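Local coordinates for protein DMATS type aromatic prenyltransferase (Streptomyces coelicolor, PDB 6ZS0) that probably transfers a dimethylallyl group from dimethylallyl diphosphate to C5 of the indole ring of tryptophan, at residues 4-9 / 346-351; 175-180 / 264-269; 250-255 / 274-279; 298-303 / 337-342. All blocks are in the same frame, centred on the assembly; numbering follows the deposited sequence.

All four contacts belong to one chain with the ABBA fold, a ten-stranded antiparallel barrel ringed by helices. In this family the barrel interior holds the active site. Interaction 3 joins neighbouring barrel strands, and interaction 4 sets the last strand against the loop between two outer helices. Their centres lie about 18 Å apart, and Tyr274 CE1 of interaction 3 packs 3.3 Å from Tyr342 OH of interaction 4. Interaction 1 ties the N-terminal helix to the tail after strand 338-344. Interaction 4 is nested within the loop that interaction 1 closes, and their later segments adjoin in sequence. Interactions 1 and 2 lie on opposite sides of the chain's centre, their centres about 42 Å apart.

Interaction 1 (4-9 / 346-351)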
loop_
_atom_site.group_PDB
_atom_site.type_symbol
_atom_site.label_atom_id
_atom_site.label_comp_id
_atom_site.label_asym_id
_atom_site.label_seq_id
_atom_site.Cartn_x
_atom_site.Cartn_y
_atom_site.Cartn_z
ATOM N N SER A 4 -19.748 -16.312 4.670
ATOM C CA SER A 4 -18.574 -15.621 4.094
ATOM C C SER A 4 -17.469 -15.552 5.146
ATOM O O SER A 4 -17.761 -15.347 6.346
ATOM C CB SER A 4 -18.936 -14.258 3.591
ATOM O OG SER A 4 -19.842 -14.383 2.502
ATOM N N THR A 5 -16.244 -15.746 4.707
ATOM C CA THR A 5 -15.038 -15.681 5.558
ATOM C C THR A 5 -14.163 -14.548 5.042
ATOM O O THR A 5 -14.373 -14.063 3.919
ATOM C CB THR A 5 -14.283 -17.013 5.585
ATOM O OG1 THR A 5 -13.897 -17.338 4.244
ATOM C CG2 THR A 5 -15.108 -18.141 6.171
ATOM N N LEU A 6 -13.181 -14.173 5.802
ATOM C CA LEU A 6 -12.197 -13.205 5.292
ATOM C C LEU A 6 -11.598 -13.756 4.009
ATOM O O LEU A 6 -11.438 -12.975 3.051
ATOM C CB LEU A 6 -11.100 -12.965 6.328
ATOM C CG LEU A 6 -11.366 -11.827 7.294
ATOM C CD1 LEU A 6 -10.255 -11.765 8.322
ATOM C CD2 LEU A 6 -11.520 -10.481 6.555
ATOM N N GLY A 7 -11.260 -15.056 3.972
ATOM C CA GLY A 7 -10.662 -15.676 2.774
ATOM C C GLY A 7 -11.602 -15.686 1.579
ATOM O O GLY A 7 -11.169 -15.333 0.474
ATOM N N SER A 8 -12.863 -16.082 1.753
ATOM C CA SER A 8 -13.808 -16.182 0.620
ATOM C C SER A 8 -14.091 -14.777 0.105
ATOM O O SER A 8 -14.158 -14.576 -1.123
ATOM C CB SER A 8 -15.064 -16.926 0.975
ATOM O OG SER A 8 -15.908 -16.187 1.845
ATOM N N PHE A 9 -14.245 -13.807 0.998
ATOM C CA PHE A 9 -14.652 -12.440 0.627
ATOM C C PHE A 9 -13.489 -11.738 -0.083
ATOM O O PHE A 9 -13.685 -11.198 -1.195
ATOM C CB PHE A 9 -15.127 -11.665 1.854
ATOM C CG PHE A 9 -15.543 -10.253 1.545
ATOM C CD1 PHE A 9 -14.640 -9.209 1.636
ATOM C CD2 PHE A 9 -16.846 -9.964 1.178
ATOM C CE1 PHE A 9 -15.027 -7.901 1.364
ATOM C CE2 PHE A 9 -17.229 -8.657 0.915
ATOM C CZ PHE A 9 -16.323 -7.629 1.006
ATOM N N GLU A 346 -13.090 -3.411 2.656
ATOM C CA GLU A 346 -14.344 -3.106 3.408
ATOM C C GLU A 346 -15.075 -4.412 3.756
ATOM O O GLU A 346 -16.304 -4.448 3.738
ATOM C CB GLU A 346 -15.140 -2.048 2.627
ATOM C CG GLU A 346 -14.396 -0.708 2.618
ATOM C CD GLU A 346 -15.186 0.550 2.324
ATOM O OE1 GLU A 346 -16.395 0.455 2.172
ATOM O OE2 GLU A 346 -14.562 1.627 2.246
ATOM N N ALA A 347 -14.337 -5.420 4.197
ATOM C CA ALA A 347 -14.913 -6.700 4.648
ATOM C C ALA A 347 -15.758 -6.481 5.905
ATOM O O ALA A 347 -16.579 -7.386 6.210
ATOM C CB ALA A 347 -13.824 -7.702 4.922
ATOM N N TYR A 348 -15.518 -5.398 6.653
ATOM C CA TYR A 348 -16.199 -5.125 7.940
ATOM C C TYR A 348 -17.051 -3.868 7.810
ATOM O O TYR A 348 -17.422 -3.309 8.839
ATOM C CB TYR A 348 -15.156 -5.076 9.044
ATOM C CG TYR A 348 -14.489 -6.395 9.280
ATOM C CD1 TYR A 348 -15.205 -7.475 9.793
ATOM C CD2 TYR A 348 -13.159 -6.599 8.954
ATOM C CE1 TYR A 348 -14.596 -8.701 9.998
ATOM C CE2 TYR A 348 -12.536 -7.812 9.178
ATOM C CZ TYR A 348 -13.254 -8.874 9.706
ATOM O OH TYR A 348 -12.642 -10.077 9.895
ATOM N N THR A 349 -17.367 -3.459 6.593
ATOM C CA THR A 349 -18.220 -2.276 6.333
ATOM C C THR A 349 -19.473 -2.787 5.625
ATOM O O THR A 349 -19.422 -2.954 4.394
ATOM C CB THR A 349 -17.411 -1.196 5.607
ATOM O OG1 THR A 349 -16.205 -0.989 6.364
ATOM C CG2 THR A 349 -18.154 0.113 5.478
ATOM N N VAL A 350 -20.508 -3.093 6.420
ATOM C CA VAL A 350 -21.764 -3.787 5.991
ATOM C C VAL A 350 -22.953 -2.870 6.271
ATOM O O VAL A 350 -22.955 -2.219 7.335
ATOM C CB VAL A 350 -21.950 -5.134 6.723
ATOM N N ARG A 351 -23.920 -2.849 5.354
ATOM C CA ARG A 351 -25.269 -2.258 5.569
ATOM C C ARG A 351 -25.895 -2.907 6.803
ATOM O O ARG A 351 -25.928 -4.128 6.904
ATOM C CB ARG A 351 -26.156 -2.485 4.342
#
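One side of the Phe9 ring, CD1 and CE1, rests against Ala347, whose small methyl is the bump that meets it. Phe9 CD1 lies 3.7 Å from Ala347 CB. The next ring atom, Phe9 CE1, comes to 3.5 Å from Ala347 CA. With CG anti to the backbone N (chi1 179°), the ring reaches from the helix to the turn. The Ala347 methyl also approaches Leu6, with Leu6 CD2 4.0 Å from Ala347 CB. It therefore sits between two side chains that stand one helical turn apart. Helix 6-20 starts here, capped by a capping box of Thr5 and Ser8: Ser8 N donates to Thr5 OG1, and Thr5 N to Ser8 OG. The facing residues form a type I turn, Glu346 to Thr349, just after the last barrel strand. Replacing Phe9 by an alanine is likely to open a gap beside Ala347 and leave the turn without the ring it packs on. Leu6 makes the second fit, crossing Tyr348 at about a right angle. Its isopropyl fork, CG and both methyls, closes on the hydroxyl oxygen, with Leu6 CD1 3.3 Å from Tyr348 OH. Leu6 CD2 also lies 3.9 Å from Tyr348 CE2. Asp60 accepts from Tyr348 N.

Interaction 2 (175-180 / 264-269); sequences HHQAFD and GAERPS
His175 and Glu266 both hold CG anti to their own carbonyl carbon, with chi1 at -69° in each. This turns the His175 imidazole to the 264-269 loop and the Glu266 chain back over the 175-178 turn. His175 ND1 donates to Ala265 O at 2.8 Å. The acceptor lies almost in the ring plane, and the bond falls on a carbonyl lone pair. The bond favours this rotation of the buried ring. A phenylalanine in place of His175 would probably leave Ala265 O without this donor, removing one of the three bonds that hold the loop. Glu266 runs extended beyond CG. Its OE1 accepts from Gln177 N at 3.0 Å through the anti lone pair, the side away from OE2. The same oxygen rests 3.4 Å from His176 CB. The His176 ring adds a weak bond from ND1 to Gly264 O, with an angle of 136° at the hydrogen. Further along the chain, Ala178 CA makes a CH...O contact with Glu266 O, 3.3 Å away. Gln177 OE1 accepts from Arg167 NH2. Glu266 is exposed, while His175 and Ala178 are buried. Residues 175 to 178 form a type II' turn, closed by Ala178 N bonding to His175 O. The contact joins the turn after outer helix 162-175 to the connection of the barrel hairpin 254-260/270-275 in the ABBA fold.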
loop_
_atom_site.group_PDB
_atom_site.type_symbol
_atom_site.label_atom_id
_atom_site.label_comp_id
_atom_site.label_asym_id
_atom_site.label_seq_id
_atom_site.Cartn_x
_atom_site.Cartn_y
_atom_site.Cartn_z
ATOM N N HIS A 175 23.798 1.665 1.271
ATOM C CA HIS A 175 23.413 3.029 0.834
ATOM C C HIS A 175 24.028 4.086 1.748
ATOM O O HIS A 175 23.597 5.226 1.685
ATOM C CB HIS A 175 21.893 3.138 0.742
ATOM C CG HIS A 175 21.350 2.333 -0.375
ATOM N ND1 HIS A 175 21.559 2.680 -1.697
ATOM C CD2 HIS A 175 20.644 1.192 -0.386
ATOM C CE1 HIS A 175 20.974 1.784 -2.468
ATOM N NE2 HIS A 175 20.412 0.862 -1.691
ATOM N N HIS A 176 25.050 3.723 2.518
ATOM C CA HIS A 176 25.889 4.681 3.282
ATOM C C HIS A 176 24.981 5.660 4.042
ATOM O O HIS A 176 24.067 5.175 4.764
ATOM C CB HIS A 176 26.906 5.333 2.327
ATOM C CG HIS A 176 27.778 4.320 1.664
ATOM N ND1 HIS A 176 27.443 3.731 0.450
ATOM C CD2 HIS A 176 28.932 3.738 2.061
ATOM C CE1 HIS A 176 28.371 2.848 0.119
ATOM N NE2 HIS A 176 29.302 2.838 1.090
ATOM N N GLN A 177 25.192 6.973 3.897
ATOM C CA GLN A 177 24.428 8.001 4.656
ATOM C C GLN A 177 23.274 8.553 3.792
ATOM O O GLN A 177 22.946 9.734 3.940
ATOM C CB GLN A 177 25.391 9.066 5.201
ATOM C CG GLN A 177 26.356 8.537 6.272
ATOM C CD GLN A 177 25.734 7.560 7.255
ATOM O OE1 GLN A 177 24.895 7.917 8.086
ATOM N NE2 GLN A 177 26.150 6.304 7.171
ATOM N N ALA A 178 22.626 7.701 2.982
ATOM C CA ALA A 178 21.415 8.025 2.177
ATOM C C ALA A 178 20.347 8.711 3.056
ATOM O O ALA A 178 19.582 9.574 2.558
ATOM C CB ALA A 178 20.886 6.762 1.534
ATOM N N PHE A 179 20.262 8.357 4.327
ATOM C CA PHE A 179 19.299 8.980 5.267
ATOM C C PHE A 179 19.306 10.501 5.111
ATOM O O PHE A 179 18.229 11.128 5.170
ATOM C CB PHE A 179 19.616 8.639 6.718
ATOM C CG PHE A 179 18.626 9.262 7.656
ATOM C CD1 PHE A 179 17.382 8.682 7.845
ATOM C CD2 PHE A 179 18.906 10.471 8.277
ATOM C CE1 PHE A 179 16.459 9.273 8.693
ATOM C CE2 PHE A 179 17.976 11.068 9.112
ATOM C CZ PHE A 179 16.751 10.472 9.309
ATOM N N ASP A 180 20.492 11.085 4.940
ATOM C CA ASP A 180 20.684 12.563 4.898
ATOM C C ASP A 180 20.175 13.181 3.587
ATOM O O ASP A 180 20.036 14.406 3.571
ATOM C CB ASP A 180 22.141 12.912 5.199
ATOM C CG ASP A 180 22.498 12.538 6.621
ATOM O OD1 ASP A 180 21.702 12.863 7.517
ATOM O OD2 ASP A 180 23.549 11.911 6.823
ATOM N N GLY A 264 25.126 1.385 -3.738
ATOM C CA GLY A 264 26.024 2.367 -3.102
ATOM C C GLY A 264 25.479 3.793 -3.137
ATOM O O GLY A 264 26.118 4.670 -2.515
ATOM N N ALA A 265 24.356 4.039 -3.828
ATOM C CA ALA A 265 23.812 5.399 -4.070
ATOM C C ALA A 265 23.319 6.006 -2.755
ATOM O O ALA A 265 22.675 5.274 -1.952
ATOM C CB ALA A 265 22.716 5.360 -5.107
ATOM N N GLU A 266 23.623 7.289 -2.541
ATOM C CA GLU A 266 23.229 8.060 -1.340
ATOM C C GLU A 266 22.001 8.920 -1.647
ATOM O O GLU A 266 21.567 9.626 -0.750
ATOM C CB GLU A 266 24.403 8.909 -0.857
ATOM C CG GLU A 266 25.534 8.070 -0.286
ATOM C CD GLU A 266 26.545 8.844 0.539
ATOM O OE1 GLU A 266 26.510 8.712 1.788
ATOM O OE2 GLU A 266 27.360 9.578 -0.067
ATOM N N ARG A 267 21.465 8.845 -2.865
ATOM C CA ARG A 267 20.326 9.678 -3.326
ATOM C C ARG A 267 19.268 8.765 -3.925
ATOM O O ARG A 267 19.604 7.776 -4.556
ATOM C CB ARG A 267 20.828 10.719 -4.330
ATOM C CG ARG A 267 21.887 11.644 -3.745
ATOM C CD ARG A 267 22.297 12.784 -4.660
ATOM N NE ARG A 267 21.254 13.798 -4.807
ATOM C CZ ARG A 267 20.420 13.904 -5.848
ATOM N NH1 ARG A 267 19.512 14.874 -5.871
ATOM N NH2 ARG A 267 20.484 13.046 -6.854
ATOM N N PRO A 268 17.960 9.038 -3.708
ATOM C CA PRO A 268 16.911 8.193 -4.272
ATOM C C PRO A 268 16.693 8.404 -5.774
ATOM O O PRO A 268 16.890 9.501 -6.252
ATOM C CB PRO A 268 15.659 8.596 -3.468
ATOM C CG PRO A 268 15.923 10.025 -3.073
ATOM C CD PRO A 268 17.423 10.115 -2.863
ATOM N N SER A 269 16.325 7.327 -6.465
ATOM C CA SER A 269 16.025 7.319 -7.921
ATOM C C SER A 269 14.513 7.309 -8.154
ATOM O O SER A 269 14.089 7.404 -9.309
ATOM C CB SER A 269 16.681 6.154 -8.595
ATOM O OG SER A 269 16.236 4.953 -8.021
#

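Interaction 3 (250-255 / 274-279)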
loop_
_atom_site.group_PDB
_atom_site.type_symbol
_atom_site.label_atom_id
_atom_site.label_comp_id
_atom_site.label_asym_id
_atom_site.label_seq_id
_atom_site.Cartn_x
_atom_site.Cartn_y
_atom_site.Cartn_z
ATOM N N ASP A 250 -5.750 18.824 5.894
ATOM C CA ASP A 250 -6.228 18.855 7.285
ATOM C C ASP A 250 -6.861 17.535 7.722
ATOM O O ASP A 250 -7.346 17.509 8.821
ATOM C CB ASP A 250 -7.199 20.005 7.483
ATOM C CG ASP A 250 -8.355 20.030 6.502
ATOM O OD1 ASP A 250 -9.141 21.004 6.607
ATOM O OD2 ASP A 250 -8.507 19.094 5.725
ATOM N N GLY A 251 -6.729 16.479 6.936
ATOM C CA GLY A 251 -7.143 15.126 7.355
ATOM C C GLY A 251 -5.941 14.324 7.835
ATOM O O GLY A 251 -5.014 14.897 8.443
ATOM N N ARG A 252 -5.971 13.019 7.657
ATOM C CA ARG A 252 -4.821 12.208 8.087
ATOM C C ARG A 252 -3.625 12.597 7.219
ATOM O O ARG A 252 -3.781 13.157 6.140
ATOM C CB ARG A 252 -5.146 10.724 7.956
ATOM C CG ARG A 252 -4.963 10.176 6.558
ATOM C CD ARG A 252 -5.449 8.739 6.448
ATOM N NE ARG A 252 -6.895 8.717 6.570
ATOM C CZ ARG A 252 -7.633 7.623 6.740
ATOM N NH1 ARG A 252 -8.956 7.725 6.808
ATOM N NH2 ARG A 252 -7.044 6.439 6.824
ATOM N N PRO A 253 -2.402 12.326 7.698
ATOM C CA PRO A 253 -1.201 12.798 7.017
ATOM C C PRO A 253 -1.025 12.190 5.613
ATOM O O PRO A 253 -1.412 11.054 5.335
ATOM C CB PRO A 253 -0.071 12.335 7.969
ATOM C CG PRO A 253 -0.727 12.094 9.294
ATOM C CD PRO A 253 -2.111 11.609 8.931
ATOM N N ALA A 254 -0.481 12.975 4.704
ATOM C CA ALA A 254 0.044 12.525 3.420
ATOM C C ALA A 254 1.330 11.747 3.704
ATOM O O ALA A 254 1.898 11.892 4.796
ATOM C CB ALA A 254 0.261 13.653 2.449
ATOM N N GLN A 255 1.774 10.979 2.738
ATOM C CA GLN A 255 3.037 10.217 2.847
ATOM C C GLN A 255 3.820 10.411 1.576
ATOM O O GLN A 255 3.213 10.640 0.489
ATOM C CB GLN A 255 2.797 8.732 3.142
ATOM C CG GLN A 255 2.146 8.501 4.490
ATOM C CD GLN A 255 2.031 7.030 4.806
ATOM O OE1 GLN A 255 2.886 6.223 4.425
ATOM N NE2 GLN A 255 1.014 6.696 5.580
ATOM N N TYR A 274 1.611 10.167 -1.786
ATOM C CA TYR A 274 0.339 9.495 -1.425
ATOM C C TYR A 274 -0.581 10.519 -0.751
ATOM O O TYR A 274 -0.182 11.154 0.262
ATOM C CB TYR A 274 0.581 8.336 -0.454
ATOM C CG TYR A 274 1.537 7.268 -0.937
ATOM C CD1 TYR A 274 1.078 6.083 -1.507
ATOM C CD2 TYR A 274 2.904 7.437 -0.806
ATOM C CE1 TYR A 274 1.968 5.108 -1.961
ATOM C CE2 TYR A 274 3.800 6.463 -1.219
ATOM C CZ TYR A 274 3.340 5.312 -1.824
ATOM O OH TYR A 274 4.233 4.370 -2.273
ATOM N N ILE A 275 -1.771 10.698 -1.299
ATOM C CA ILE A 275 -2.817 11.563 -0.707
ATOM C C ILE A 275 -3.980 10.685 -0.240
ATOM O O ILE A 275 -4.572 9.969 -1.040
ATOM C CB ILE A 275 -3.274 12.626 -1.725
ATOM C CG1 ILE A 275 -2.118 13.479 -2.265
ATOM C CG2 ILE A 275 -4.372 13.479 -1.128
ATOM C CD1 ILE A 275 -1.365 14.222 -1.258
ATOM N N PRO A 276 -4.368 10.769 1.051
ATOM C CA PRO A 276 -5.512 10.017 1.585
ATOM C C PRO A 276 -6.844 10.651 1.141
ATOM O O PRO A 276 -7.565 11.253 1.949
ATOM C CB PRO A 276 -5.276 10.079 3.093
ATOM C CG PRO A 276 -4.573 11.379 3.298
ATOM C CD PRO A 276 -3.681 11.546 2.087
ATOM N N VAL A 277 -7.173 10.424 -0.127
ATOM C CA VAL A 277 -8.317 11.110 -0.802
ATOM C C VAL A 277 -9.621 10.828 -0.042
ATOM O O VAL A 277 -10.498 11.687 -0.063
ATOM C CB VAL A 277 -8.414 10.695 -2.277
ATOM C CG1 VAL A 277 -8.662 9.236 -2.452
ATOM C CG2 VAL A 277 -9.483 11.483 -3.025
ATOM N N ARG A 278 -9.739 9.685 0.652
ATOM C CA ARG A 278 -11.000 9.336 1.356
ATOM C C ARG A 278 -11.343 10.380 2.400
ATOM O O ARG A 278 -12.508 10.443 2.809
ATOM C CB ARG A 278 -10.976 7.932 1.986
ATOM C CG ARG A 278 -9.940 7.698 3.075
ATOM C CD ARG A 278 -10.207 6.357 3.735
ATOM N NE ARG A 278 -11.462 6.463 4.466
ATOM C CZ ARG A 278 -12.250 5.442 4.853
ATOM N NH1 ARG A 278 -13.372 5.704 5.484
ATOM N NH2 ARG A 278 -11.916 4.202 4.617
ATOM N N ASP A 279 -10.357 11.131 2.922
ATOM C CA ASP A 279 -10.592 12.159 3.963
ATOM C C ASP A 279 -11.035 13.486 3.341
ATOM O O ASP A 279 -11.385 14.349 4.093
ATOM C CB ASP A 279 -9.340 12.389 4.802
ATOM C CG ASP A 279 -9.000 11.254 5.732
ATOM O OD1 ASP A 279 -9.787 10.286 5.807
ATOM O OD2 ASP A 279 -7.991 11.403 6.455
#
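Charge dominates one end of this contact, where Arg252 grips Asp279 side-on. Arg252 NE donates to Asp279 OD2 and Arg252 NH1 to Asp279 OD1, both at 2.9 Å. The chain bend at chi3 (69°) brings both nitrogens there. The guanidinium and carboxylate planes are 44° apart, and NE meets OD2 from above the carboxylate plane. Asp279 OD2 also accepts from the backbone, with Arg252 N 2.9 Å away and nearly in line with the C-O bond. Arg252 NH2 has its own salt bridge to Asp59. Arg278 lies close, its CG over one face of the Arg252 guanidinium, and forms a long, weak ion pair with Asp59.

Apolar packing fills the middle. Arg252 CG sits between its backbone N and carbonyl carbon (chi1 82°), 3.5 Å from Pro276 CB, and the two side chains slide past each other in opposite directions. Ala254 CB touches Ile275 CD1 at 4.1 Å.

Backbone bonds close the other end. Gln255 N donates to Tyr274 O at 3.2 Å, and Tyr274 N to Gln255 O at 2.8 Å. Gln255 and Tyr274 form an antiparallel hydrogen-bonded pair. Pro276 centres an inverse gamma turn. This is the open end of beta hairpin 254-260/270-275, adjacent strands of the ABBA barrel.

Interaction 4 (298-303 / 337-342)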
loop_
_atom_site.group_PDB
_atom_site.type_symbol
_atom_site.label_atom_id
_atom_site.label_comp_id
_atom_site.label_asym_id
_atom_site.label_seq_id
_atom_site.Cartn_x
_atom_site.Cartn_y
_atom_site.Cartn_z
ATOM N N HIS A 298 -2.134 12.423 -17.114
ATOM C CA HIS A 298 -0.904 11.613 -17.329
ATOM C C HIS A 298 -1.122 10.636 -18.485
ATOM O O HIS A 298 -0.376 9.635 -18.547
ATOM C CB HIS A 298 -0.483 10.953 -16.003
ATOM C CG HIS A 298 0.018 11.952 -15.021
ATOM N ND1 HIS A 298 1.296 12.465 -15.091
ATOM C CD2 HIS A 298 -0.583 12.573 -13.987
ATOM C CE1 HIS A 298 1.465 13.363 -14.140
ATOM N NE2 HIS A 298 0.323 13.462 -13.460
ATOM N N GLY A 299 -2.124 10.909 -19.331
ATOM C CA GLY A 299 -2.326 10.290 -20.649
ATOM C C GLY A 299 -2.904 8.893 -20.580
ATOM O O GLY A 299 -2.557 8.094 -21.458
ATOM N N MET A 300 -3.777 8.604 -19.614
ATOM C CA MET A 300 -4.267 7.214 -19.363
ATOM C C MET A 300 -5.792 7.204 -19.295
ATOM O O MET A 300 -6.372 8.240 -18.948
ATOM C CB MET A 300 -3.651 6.631 -18.085
ATOM C CG MET A 300 -2.156 6.442 -18.261
ATOM S SD MET A 300 -1.265 5.794 -16.863
ATOM C CE MET A 300 -1.254 7.223 -15.772
ATOM N N ASP A 301 -6.396 6.075 -19.661
ATOM C CA ASP A 301 -7.862 5.837 -19.588
ATOM C C ASP A 301 -8.239 5.420 -18.168
ATOM O O ASP A 301 -7.451 4.687 -17.566
ATOM C CB ASP A 301 -8.302 4.733 -20.550
ATOM C CG ASP A 301 -9.717 4.238 -20.289
ATOM O OD1 ASP A 301 -9.883 3.049 -19.973
ATOM O OD2 ASP A 301 -10.621 5.041 -20.363
ATOM N N ALA A 302 -9.429 5.818 -17.707
ATOM C CA ALA A 302 -9.937 5.607 -16.331
ATOM C C ALA A 302 -11.063 4.557 -16.266
ATOM O O ALA A 302 -11.472 4.228 -15.163
ATOM C CB ALA A 302 -10.410 6.926 -15.794
ATOM N N SER A 303 -11.571 4.032 -17.392
ATOM C CA SER A 303 -12.705 3.069 -17.392
ATOM C C SER A 303 -12.361 1.810 -16.568
ATOM O O SER A 303 -13.261 1.275 -15.911
ATOM C CB SER A 303 -13.143 2.725 -18.810
ATOM O OG SER A 303 -12.150 1.975 -19.477
ATOM N N PRO A 337 5.724 8.749 -15.398
ATOM C CA PRO A 337 5.006 8.645 -14.125
ATOM C C PRO A 337 3.841 7.644 -14.137
ATOM O O PRO A 337 3.195 7.472 -15.168
ATOM C CB PRO A 337 4.462 10.060 -13.915
ATOM C CG PRO A 337 5.485 10.939 -14.589
ATOM C CD PRO A 337 5.904 10.147 -15.811
ATOM N N ARG A 338 3.591 7.042 -12.973
ATOM C CA ARG A 338 2.558 6.034 -12.709
ATOM C C ARG A 338 1.513 6.671 -11.775
ATOM O O ARG A 338 1.915 7.490 -10.919
ATOM C CB ARG A 338 3.249 4.836 -12.045
ATOM C CG ARG A 338 2.608 3.490 -12.304
ATOM C CD ARG A 338 3.578 2.332 -12.071
ATOM N NE ARG A 338 4.583 2.576 -11.029
ATOM C CZ ARG A 338 4.461 2.292 -9.723
ATOM N NH1 ARG A 338 5.456 2.575 -8.892
ATOM N NH2 ARG A 338 3.357 1.741 -9.244
ATOM N N VAL A 339 0.239 6.327 -11.947
ATOM C CA VAL A 339 -0.852 6.773 -11.027
ATOM C C VAL A 339 -1.418 5.534 -10.348
ATOM O O VAL A 339 -1.751 4.561 -11.045
ATOM C CB VAL A 339 -1.943 7.553 -11.764
ATOM C CG1 VAL A 339 -3.135 7.819 -10.872
ATOM C CG2 VAL A 339 -1.385 8.847 -12.317
ATOM N N THR A 340 -1.538 5.547 -9.037
ATOM C CA THR A 340 -1.971 4.349 -8.288
ATOM C C THR A 340 -3.196 4.698 -7.452
ATOM O O THR A 340 -3.185 5.739 -6.825
ATOM C CB THR A 340 -0.839 3.770 -7.437
ATOM O OG1 THR A 340 0.293 3.494 -8.269
ATOM C CG2 THR A 340 -1.239 2.481 -6.762
ATOM N N ALA A 341 -4.211 3.829 -7.491
ATOM C CA ALA A 341 -5.414 3.897 -6.643
ATOM C C ALA A 341 -5.323 2.760 -5.651
ATOM O O ALA A 341 -5.184 1.635 -6.071
ATOM C CB ALA A 341 -6.679 3.821 -7.473
ATOM N N TYR A 342 -5.374 3.099 -4.357
ATOM C CA TYR A 342 -5.427 2.121 -3.251
ATOM C C TYR A 342 -6.892 1.886 -2.932
ATOM O O TYR A 342 -7.605 2.869 -2.628
ATOM C CB TYR A 342 -4.586 2.613 -2.066
ATOM C CG TYR A 342 -3.136 2.650 -2.437
ATOM C CD1 TYR A 342 -2.619 3.721 -3.151
ATOM C CD2 TYR A 342 -2.322 1.558 -2.244
ATOM C CE1 TYR A 342 -1.307 3.740 -3.587
ATOM C CE2 TYR A 342 -1.011 1.553 -2.680
ATOM C CZ TYR A 342 -0.505 2.637 -3.369
ATOM O OH TYR A 342 0.793 2.620 -3.812
HETATM O O HOH W 1 2.762 9.617 -17.282
#
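Met300 and Val339 meet methyl to methyl, with Met300 CE 3.8 Å from Val339 CG2. The two side chains lie at a slant to one another. The Met300 chain bends at its last torsion (chi3 -74°), which turns CE onto the valine. Val339 holds CG2 anti to its own carbonyl carbon, and this branch does the touching. The same methyl reaches the His298 ring, with His298 CD2 4.2 Å from Val339 CG2. There the side chains cross at about a right angle. His298 also crosses Pro337 at about a right angle, its ND1 4.1 Å from Pro337 CB. The imidazole thus touches Pro337 and Val339 through different ring atoms. Val294 and Leu295 of helix 284-297 pack on Val339 as well, while Phe70 of strand 64-70 touches Met300. Gly299, at positive phi, is the C-prime residue of a Schellman motif that ends the helix before the loop that meets the strand. One water bridges the backbones: it donates to Pro337 O at 3.0 Å and weakly to His298 O at 3.4 Å. The direct contacts are van der Waals ones, so loop and strand meet by shape, with a water, weakly held on one side, as a polar bridge.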